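PDB 4XEA: peptidase M16 domain protein from Alicyclobacillus acidocaldarius subsp. acidocaldarius DSM 446, which probably hydrolyses peptide bonds as a metallopeptidase of family M16, and holds a nickel ion and a sodium ion in this crystal. Local coordinates for residues Thr273-Thr276 / Ile277-Ala281; Lys354-Met357 / Gly358-Leu361; Val390-Val393 / Leu394-Met397. All coordinates share one frame; numbering follows the deposited sequence. Where two conformers were deposited one is given.

Contact 1 (Thr273-Thr276 / Ile277-Ala281); sequences TAMT and ILLDA
Ile-277, Leu-278, Leu-279 and Asp-280 each donate their backbone N-H to the carbonyl four residues earlier, so Thr273-Thr276 and Ile277-Ala281 form two successive turns of a regular alpha-helix, with neither kink nor break. Of these rungs, Leu-279 N to Met-275 O measures 2.9 Å and is nearly straight at 169°; Asp-280 N to Thr-276 O is longer, 3.2 Å.

The side chain doing most of the work is the selenomethionine Met-275. With chi1 at -72° its CG lies beside the backbone N, and further bends at chi2 and chi3 curl the chain round toward the following turn. SE thereby comes 4.2 Å from Leu-278 CD2, while the terminal CE settles 3.9 Å from Leu-279 CG and equally near Leu-279 CD2. One flexible side chain thus touches both the i+3 and the i+4 leucine. Thr-273 CG2 and Ile-277 CD1 approach more loosely, to 4.4 Å. The threonine hydroxyls turn back along the helix: Thr-273 OG1 bonds to Ile-269 O and Thr-276 OG1 to Asp-272 O.

These turns, mostly buried, belong to helix 265-283 in the half of the protein related to the inactive M16 domain. Met-275 and Leu-279 rest on Tyr-307 of strand 304-309, Leu-278 meets Arg-405 and Phe-406 of helix 399-409, and Ile-277 faces Ala-352 of helix 346-363.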
loop_
_atom_site.group_PDB
_atom_site.type_symbol
_atom_site.label_atom_id
_atom_site.label_comp_id
_atom_site.label_asym_id
_atom_site.label_seq_id
_atom_site.Cartn_x
_atom_site.Cartn_y
_atom_site.Cartn_z
ATOM N N THR A 273 12.993 13.442 -12.105
ATOM C CA THR A 273 12.742 14.271 -10.941
ATOM C C THR A 273 11.968 15.525 -11.326
ATOM O O THR A 273 10.987 15.876 -10.682
ATOM C CB THR A 273 14.046 14.657 -10.238
ATOM O OG1 THR A 273 14.713 13.455 -9.865
ATOM C CG2 THR A 273 13.774 15.465 -8.983
ATOM N N ALA A 274 12.390 16.148 -12.414
ATOM C CA ALA A 274 11.719 17.312 -12.925
ATOM C C ALA A 274 10.235 17.026 -13.269
ATOM O O ALA A 274 9.371 17.845 -12.990
ATOM C CB ALA A 274 12.453 17.855 -14.144
HETATM N N MSE A 275 9.944 15.882 -13.863
HETATM C CA MSE A 275 8.554 15.544 -14.160
HETATM C C MSE A 275 7.734 15.288 -12.874
HETATM O O MSE A 275 6.528 15.568 -12.826
HETATM C CB MSE A 275 8.476 14.340 -15.098
HETATM C CG MSE A 275 8.896 14.628 -16.521
HETATM SE SE MSE A 275 7.887 16.035 -17.334
HETATM C CE MSE A 275 6.143 15.107 -17.412
ATOM N N THR A 276 8.361 14.735 -11.845
ATOM C CA THR A 276 7.617 14.432 -10.618
ATOM C C THR A 276 7.080 15.771 -10.082
ATOM O O THR A 276 5.889 15.866 -9.725
ATOM C CB THR A 276 8.501 13.687 -9.590
ATOM O OG1 THR A 276 8.943 12.458 -10.180
ATOM C CG2 THR A 276 7.769 13.365 -8.302
ATOM N N ILE A 277 7.944 16.798 -10.074
ATOM C CA ILE A 277 7.558 18.116 -9.574
ATOM C C ILE A 277 6.493 18.731 -10.461
ATOM O O ILE A 277 5.466 19.186 -9.962
ATOM C CB ILE A 277 8.749 19.094 -9.454
ATOM C CG1 ILE A 277 9.762 18.576 -8.442
ATOM C CG2 ILE A 277 8.245 20.479 -9.026
ATOM C CD1 ILE A 277 11.199 19.059 -8.693
ATOM N N LEU A 278 6.731 18.698 -11.775
ATOM C CA LEU A 278 5.809 19.304 -12.745
ATOM C C LEU A 278 4.406 18.708 -12.739
ATOM O O LEU A 278 3.420 19.439 -12.748
ATOM C CB LEU A 278 6.415 19.244 -14.151
ATOM C CG LEU A 278 5.758 20.034 -15.272
ATOM C CD1 LEU A 278 5.561 21.488 -14.902
ATOM C CD2 LEU A 278 6.576 19.907 -16.562
ATOM N N LEU A 279 4.330 17.387 -12.733
ATOM C CA LEU A 279 3.040 16.682 -12.703
ATOM C C LEU A 279 2.266 16.935 -11.408
ATOM O O LEU A 279 1.040 17.045 -11.431
ATOM C CB LEU A 279 3.242 15.191 -12.944
ATOM C CG LEU A 279 3.719 14.845 -14.348
ATOM C CD1 LEU A 279 3.940 13.304 -14.491
ATOM C CD2 LEU A 279 2.760 15.363 -15.439
ATOM N N ASP A 280 2.974 17.062 -10.291
ATOM C CA ASP A 280 2.321 17.425 -9.040
ATOM C C ASP A 280 1.740 18.838 -9.118
ATOM O O ASP A 280 0.596 19.060 -8.675
ATOM C CB ASP A 280 3.251 17.310 -7.822
ATOM C CG ASP A 280 2.571 17.746 -6.544
ATOM O OD1 ASP A 280 1.605 17.090 -6.075
ATOM O OD2 ASP A 280 2.967 18.792 -6.022
ATOM N N ALA A 281 2.514 19.767 -9.702
ATOM C CA ALA A 281 2.080 21.166 -9.843
ATOM C C ALA A 281 0.886 21.275 -10.787
ATOM O O ALA A 281 -0.014 22.073 -10.553
ATOM C CB ALA A 281 3.260 22.059 -10.358
#

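Contact 2 (Lys354-Met357 / Gly358-Leu361); sequences KKIM and GRVL
Lys-355 and Arg-359 stand one turn apart on alpha-helix 346-363, in the C-terminal half of this M16-type fold, and send their side chains alongside each other in the same direction. Both start with CG anti to the backbone N (chi1 -176° for Lys-355) and both bend at chi3, which keeps the chains in step. In the modelled position Lys-355 CD lies 3.9 Å from Arg-359 NH1, but Arg-359 was built in two conformers, so this approach is doubtful in detail. The charged ends are not in contact. Lys-355 NZ instead forms a salt bridge with Asp-280 OD1 on helix 265-283 and a hydrogen bond with Thr-286 OG1; those acceptors probably offset any repulsion from the arginine.

The neighbouring ridge is apolar. Ile-356 CG2 meets Val-360 CG2 at 4.1 Å, the two side chains crossing at a slant. Val-360 has CG1 anti to its N, which leaves CG2 beside the N and close above the previous turn, 3.1 Å from Ile-356 O, the same oxygen that accepts Val-360 N at 3.0 Å.

Met-357, a selenomethionine, extends first and then bends at chi2 and chi3, bringing SE within 4.3 Å of Leu-361 CG. It also packs on Ile-391, Leu-394 and Gln-395 of helix 387-396, whereas the exposed Lys-354 lies against Ala-81 of the second subunit. Backbone bonds join each residue to the fourth one on, Gly-358 N reaching Lys-354 O among them. The last of the series is the straightest: Leu-361 N points at Met-357 O over 2.9 Å with an N-H...O angle of 173°, and Leu-361 CG sits 3.3 Å from that same oxygen.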
loop_
_atom_site.group_PDB
_atom_site.type_symbol
_atom_site.label_atom_id
_atom_site.label_comp_id
_atom_site.label_asym_id
_atom_site.label_seq_id
_atom_site.Cartn_x
_atom_site.Cartn_y
_atom_site.Cartn_z
ATOM N N LYS A 354 8.512 21.610 -2.846
ATOM C CA LYS A 354 8.542 21.360 -1.391
ATOM C C LYS A 354 7.783 20.082 -0.972
ATOM O O LYS A 354 8.243 19.364 -0.085
ATOM C CB LYS A 354 7.967 22.542 -0.625
ATOM C CG LYS A 354 8.169 22.431 0.919
ATOM C CD LYS A 354 7.062 23.054 1.696
ATOM C CE LYS A 354 7.482 24.380 2.326
ATOM N NZ LYS A 354 8.100 25.241 1.290
ATOM N N LYS A 355 6.640 19.793 -1.610
ATOM C CA LYS A 355 5.943 18.516 -1.379
ATOM C C LYS A 355 6.822 17.346 -1.773
ATOM O O LYS A 355 6.944 16.383 -1.026
ATOM C CB LYS A 355 4.603 18.450 -2.142
ATOM C CG LYS A 355 3.759 17.167 -1.872
ATOM C CD LYS A 355 2.620 16.947 -2.884
ATOM C CE LYS A 355 1.459 17.908 -2.736
ATOM N NZ LYS A 355 0.405 17.659 -3.817
ATOM N N ILE A 356 7.421 17.406 -2.956
ATOM C CA ILE A 356 8.199 16.279 -3.461
ATOM C C ILE A 356 9.542 16.115 -2.688
ATOM O O ILE A 356 9.999 15.009 -2.480
ATOM C CB ILE A 356 8.434 16.378 -4.983
ATOM C CG1 ILE A 356 7.099 16.395 -5.775
ATOM C CG2 ILE A 356 9.354 15.257 -5.469
ATOM C CD1 ILE A 356 6.111 15.245 -5.506
HETATM N N MSE A 357 10.161 17.206 -2.267
HETATM C CA MSE A 357 11.342 17.129 -1.387
HETATM C C MSE A 357 10.984 16.387 -0.099
HETATM O O MSE A 357 11.710 15.507 0.312
HETATM C CB MSE A 357 11.882 18.528 -1.091
HETATM C CG MSE A 357 12.992 18.582 -0.056
HETATM SE SE MSE A 357 14.604 17.720 -0.703
HETATM C CE MSE A 357 15.334 19.340 -1.557
ATOM N N GLY A 358 9.853 16.739 0.508
ATOM C CA GLY A 358 9.363 16.073 1.718
ATOM C C GLY A 358 9.066 14.594 1.491
ATOM O O GLY A 358 9.472 13.742 2.290
ATOM N N ARG A 359 8.375 14.301 0.394
ATOM C CA ARG A 359 8.000 12.940 0.048
ATOM C C ARG A 359 9.258 12.068 -0.107
ATOM O O ARG A 359 9.314 10.948 0.407
ATOM C CB ARG A 359 7.145 12.966 -1.228
ATOM C CG ARG A 359 6.533 11.632 -1.664
ATOM C CD ARG A 359 5.845 11.735 -3.057
ATOM N NE ARG A 359 4.526 12.416 -3.098
ATOM C CZ ARG A 359 3.596 12.395 -2.140
ATOM N NH1 ARG A 359 2.458 13.059 -2.303
ATOM N NH2 ARG A 359 3.787 11.722 -1.019
ATOM N N VAL A 360 10.265 12.594 -0.792
ATOM C CA VAL A 360 11.550 11.906 -0.961
ATOM C C VAL A 360 12.299 11.743 0.370
ATOM O O VAL A 360 12.714 10.649 0.691
ATOM C CB VAL A 360 12.439 12.608 -2.007
ATOM C CG1 VAL A 360 13.789 11.936 -2.112
ATOM C CG2 VAL A 360 11.725 12.575 -3.393
ATOM N N LEU A 361 12.458 12.814 1.137
ATOM C CA LEU A 361 13.061 12.718 2.479
ATOM C C LEU A 361 12.384 11.620 3.354
ATOM O O LEU A 361 13.083 10.775 3.935
ATOM C CB LEU A 361 13.023 14.070 3.177
ATOM C CG LEU A 361 13.984 15.165 2.666
ATOM C CD1 LEU A 361 13.980 16.328 3.645
ATOM C CD2 LEU A 361 15.423 14.656 2.450
#

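Contact 3 (Val390-Val393 / Leu394-Met397); sequences VIAV and LQTM
A chi1 of 60° places Thr-396 OG1 between its own backbone N and carbonyl carbon, and from there the hydroxyl folds back to give a 2.7 Å hydrogen bond to Ala-392 O. Gln-395 takes the other course: its CG lies beside the backbone N (chi1 -68°) and the chain runs on extended, so that the amide passes across Ile-391, with CD 4.0 Å from Ile-391 CG2 and OE1 3.7 Å from Ala-392 CA. The far end of that amide is fixed by a hydrogen bond from NE2 to Val-1 O, which ties the chain's first residue to this helix. With an alanine here, Val-1 O would probably lose its amide donor and Ile-391 CG2 the group lying across it.

On a different face Leu-394 runs side by side with Val-390, its CD1 resting 4.1 Å from Val-390 CG1, and the same methyl comes 4.3 Å from Ile-391 CD1. Leu-394 also packs on Thr-273 of helix 265-283.

Residues 390-396 make up the closing turns of helix 387-396. Met-397 N still bonds to Val-393 O at 2.9 Å, yet Met-397 is the first residue to leave helical geometry, with psi at 135°. Just here Arg-353 NH1 bonds to both Leu-394 O and Met-397 O, putting a positive charge where the helix dipole would be expected to welcome it.

Ala-392 O is gripped twice, since Thr-396 N also reaches it, at 3.1 Å, and the two donors arrive from opposite faces of the carbonyl plane. Serving backbone and side chain of one residue at once, this carbonyl is consistent with a firmly pinned final turn, even though Thr-396 itself is exposed.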
loop_
_atom_site.group_PDB
_atom_site.type_symbol
_atom_site.label_atom_id
_atom_site.label_comp_id
_atom_site.label_asym_id
_atom_site.label_seq_id
_atom_site.Cartn_x
_atom_site.Cartn_y
_atom_site.Cartn_z
ATOM N N VAL A 390 19.697 12.979 -6.268
ATOM C CA VAL A 390 18.273 13.283 -6.405
ATOM C C VAL A 390 17.951 14.538 -5.596
ATOM O O VAL A 390 17.421 15.512 -6.120
ATOM C CB VAL A 390 17.386 12.089 -5.963
ATOM C CG1 VAL A 390 15.869 12.414 -6.013
ATOM C CG2 VAL A 390 17.696 10.880 -6.828
ATOM N N ILE A 391 18.363 14.545 -4.341
ATOM C CA ILE A 391 18.122 15.702 -3.503
ATOM C C ILE A 391 18.673 16.965 -4.164
ATOM O O ILE A 391 17.986 17.987 -4.203
ATOM C CB ILE A 391 18.746 15.537 -2.098
ATOM C CG1 ILE A 391 18.026 14.414 -1.354
ATOM C CG2 ILE A 391 18.712 16.857 -1.332
ATOM C CD1 ILE A 391 16.516 14.687 -1.035
ATOM N N ALA A 392 19.890 16.891 -4.698
ATOM C CA ALA A 392 20.501 18.063 -5.309
ATOM C C ALA A 392 19.709 18.585 -6.523
ATOM O O ALA A 392 19.624 19.797 -6.715
ATOM C CB ALA A 392 22.000 17.811 -5.668
ATOM N N VAL A 393 19.114 17.697 -7.323
ATOM C CA VAL A 393 18.245 18.140 -8.427
ATOM C C VAL A 393 16.984 18.832 -7.874
ATOM O O VAL A 393 16.550 19.841 -8.405
ATOM C CB VAL A 393 17.888 16.980 -9.408
ATOM C CG1 VAL A 393 16.848 17.439 -10.445
ATOM C CG2 VAL A 393 19.145 16.489 -10.110
ATOM N N LEU A 394 16.437 18.318 -6.777
ATOM C CA LEU A 394 15.270 18.918 -6.136
ATOM C C LEU A 394 15.550 20.320 -5.597
ATOM O O LEU A 394 14.652 21.152 -5.617
ATOM C CB LEU A 394 14.742 18.037 -5.001
ATOM C CG LEU A 394 13.977 16.786 -5.436
ATOM C CD1 LEU A 394 14.059 15.690 -4.389
ATOM C CD2 LEU A 394 12.531 17.134 -5.728
ATOM N N GLN A 395 16.782 20.563 -5.120
ATOM C CA GLN A 395 17.210 21.859 -4.597
ATOM C C GLN A 395 17.481 22.889 -5.674
ATOM O O GLN A 395 17.205 24.069 -5.486
ATOM C CB GLN A 395 18.509 21.725 -3.797
ATOM C CG GLN A 395 18.403 20.964 -2.487
ATOM C CD GLN A 395 19.773 20.699 -1.865
ATOM O OE1 GLN A 395 20.764 20.474 -2.570
ATOM N NE2 GLN A 395 19.829 20.708 -0.542
ATOM N N THR A 396 18.046 22.437 -6.791
ATOM C CA THR A 396 18.597 23.335 -7.806
ATOM C C THR A 396 17.671 23.519 -9.017
ATOM O O THR A 396 17.825 24.458 -9.797
ATOM C CB THR A 396 19.969 22.829 -8.270
ATOM O OG1 THR A 396 19.826 21.521 -8.831
ATOM C CG2 THR A 396 20.935 22.783 -7.097
HETATM N N MSE A 397 16.712 22.622 -9.177
HETATM C CA MSE A 397 15.695 22.763 -10.209
HETATM C C MSE A 397 15.111 24.198 -10.280
HETATM O O MSE A 397 14.841 24.804 -9.232
HETATM C CB MSE A 397 14.609 21.763 -9.890
HETATM C CG MSE A 397 13.420 21.927 -10.679
HETATM SE SE MSE A 397 13.633 21.065 -12.339
HETATM C CE MSE A 397 11.779 20.556 -12.235
#

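Overall arrangement
From the N terminus the chain first builds the half carrying the nickel and sodium sites, and all three contacts come later. Contact 1 lies on helix 265-283, contact 2 on helix 346-363 and contact 3 at the end of helix 387-396. Each joins consecutive turns, so none closes a long loop, and in series they neither nest nor cross. In space their centres form a near-equilateral triangle with sides of about 11 to 12 Å. Leu-394 stands where they meet: its CD2 lies 3.8 Å from Ile-277 CD1 and 3.7 Å from Ile-356 CG2. Helix 387-396 is thereby fastened over the other two helices, with contact 1 reaching the five-stranded sheet at strand 304-309.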